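PDB 4RY1: periplasmic solute binding protein from Pectobacterium atrosepticum, which probably binds a sugar in the periplasm as the solute-binding component of an ABC-type transporter. Local coordinates for residues Phe398-Gly401 and Ala402-Leu406. Numbering follows the deposited sequence.
Sequences FLSG and ANRIL
R404 sets CG anti to its own carbonyl carbon (chi1 -66°) and then bends at chi3 (-78°), which folds the guanidinium back along the helix over S400 and G401. One face of the group lies on the backbone there. NH2 of R404 sits 3.3 Å from CA of G401, where no side chain intervenes. NH1 of R404 approaches CB of S400 at 3.4 Å. The carbonyl O of S400 lies below the same face, but its hydrogen bond goes to the backbone N of R404. A water at the guanidinium edge lies 2.9 Å from S400 OG and accepts a weak bond from R404 NH2. The S400 hydroxyl also bonds back to the carbonyl of D397.

F398 has CG anti to its backbone N (chi1 171°), and its ring passes beside the next turn. CB of A402 stands over one face in a CH-pi contact, 4.2 Å from the ring centroid. The ring also meets F206 edge-to-face and touches L376 and W377 of helix 371-385. L399 and N403 form the third pair. CD1 of L399 packs against ND2 of N403 at 3.5 Å, while OD1 of N403 takes the backbone N-H of I195. L399 also touches I195, and N403 touches S194, so this side of the helix faces strand 194-195.

Four successive i to i+4 backbone bonds link the two segments, from A402 N to F398 O (2.8 Å) through to I405 N to G401 O. This is regular alpha-helix near the C-terminal end of the chain. Helix 391-409 packs against helix 371-385 and strand 194-195, in one lobe of what is, from its family, a periplasmic binding protein fold.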
loop_
_atom_site.group_PDB
_atom_site.type_symbol
_atom_site.label_atom_id
_atom_site.label_comp_id
_atom_site.label_asym_id
_atom_site.label_seq_id
_atom_site.Cartn_x
_atom_site.Cartn_y
_atom_site.Cartn_z
ATOM N N PHE A 398 -6.987 -15.727 17.093
ATOM C CA PHE A 398 -6.857 -14.518 16.279
ATOM C C PHE A 398 -8.201 -13.774 16.267
ATOM O O PHE A 398 -8.256 -12.572 16.488
ATOM C CB PHE A 398 -6.380 -14.810 14.850
ATOM C CG PHE A 398 -6.460 -13.610 13.943
ATOM C CD1 PHE A 398 -5.450 -12.646 13.947
ATOM C CD2 PHE A 398 -7.553 -13.426 13.120
ATOM C CE1 PHE A 398 -5.537 -11.521 13.135
ATOM C CE2 PHE A 398 -7.643 -12.311 12.309
ATOM C CZ PHE A 398 -6.631 -11.360 12.309
ATOM N N LEU A 399 -9.279 -14.504 16.041
ATOM C CA LEU A 399 -10.604 -13.884 15.983
ATOM C C LEU A 399 -10.970 -13.120 17.267
ATOM O O LEU A 399 -11.416 -11.988 17.199
ATOM C CB LEU A 399 -11.654 -14.940 15.661
ATOM C CG LEU A 399 -13.110 -14.474 15.703
ATOM C CD1 LEU A 399 -13.347 -13.316 14.741
ATOM C CD2 LEU A 399 -14.009 -15.656 15.369
ATOM N N SER A 400 -10.801 -13.750 18.423
ATOM C CA SER A 400 -11.122 -13.095 19.701
ATOM C C SER A 400 -10.215 -11.878 19.958
ATOM O O SER A 400 -10.683 -10.825 20.372
ATOM C CB SER A 400 -11.072 -14.098 20.871
ATOM O OG SER A 400 -9.874 -14.843 20.870
ATOM N N GLY A 401 -8.920 -12.019 19.689
ATOM C CA GLY A 401 -7.984 -10.909 19.928
ATOM C C GLY A 401 -8.213 -9.752 18.954
ATOM O O GLY A 401 -8.154 -8.563 19.322
ATOM N N ALA A 402 -8.467 -10.112 17.701
ATOM C CA ALA A 402 -8.774 -9.127 16.654
ATOM C C ALA A 402 -10.020 -8.336 17.043
ATOM O O ALA A 402 -10.056 -7.106 16.936
ATOM C CB ALA A 402 -8.961 -9.795 15.299
ATOM N N ASN A 403 -11.029 -9.043 17.545
ATOM C CA ASN A 403 -12.274 -8.371 17.941
ATOM C C ASN A 403 -12.066 -7.408 19.119
ATOM O O ASN A 403 -12.638 -6.316 19.127
ATOM C CB ASN A 403 -13.390 -9.373 18.212
ATOM C CG ASN A 403 -14.041 -9.876 16.930
ATOM O OD1 ASN A 403 -13.927 -9.244 15.870
ATOM N ND2 ASN A 403 -14.737 -11.007 17.015
ATOM N N ARG A 404 -11.229 -7.789 20.085
ATOM C CA ARG A 404 -10.834 -6.857 21.166
ATOM C C ARG A 404 -10.159 -5.606 20.599
ATOM O O ARG A 404 -10.470 -4.508 21.007
ATOM C CB ARG A 404 -9.937 -7.515 22.230
ATOM C CG ARG A 404 -10.646 -8.605 23.044
ATOM C CD ARG A 404 -9.767 -9.218 24.127
ATOM N NE ARG A 404 -8.778 -10.196 23.656
ATOM C CZ ARG A 404 -9.035 -11.468 23.350
ATOM N NH1 ARG A 404 -10.270 -11.953 23.417
ATOM N NH2 ARG A 404 -8.046 -12.264 22.954
ATOM N N ILE A 405 -9.236 -5.792 19.661
ATOM C CA ILE A 405 -8.522 -4.657 19.048
ATOM C C ILE A 405 -9.498 -3.714 18.346
ATOM O O ILE A 405 -9.448 -2.504 18.518
ATOM C CB ILE A 405 -7.450 -5.131 18.047
ATOM C CG1 ILE A 405 -6.290 -5.787 18.791
ATOM C CG2 ILE A 405 -6.935 -3.963 17.198
ATOM C CD1 ILE A 405 -5.450 -6.716 17.948
ATOM N N LEU A 406 -10.394 -4.299 17.557
ATOM C CA LEU A 406 -11.365 -3.521 16.777
ATOM C C LEU A 406 -12.368 -2.752 17.626
ATOM O O LEU A 406 -12.793 -1.669 17.257
ATOM C CB LEU A 406 -12.061 -4.402 15.736
ATOM C CG LEU A 406 -11.141 -4.962 14.635
ATOM C CD1 LEU A 406 -11.942 -5.871 13.726
ATOM C CD2 LEU A 406 -10.458 -3.897 13.771
HETATM O O HOH W 1 -7.182 -14.464 21.771
#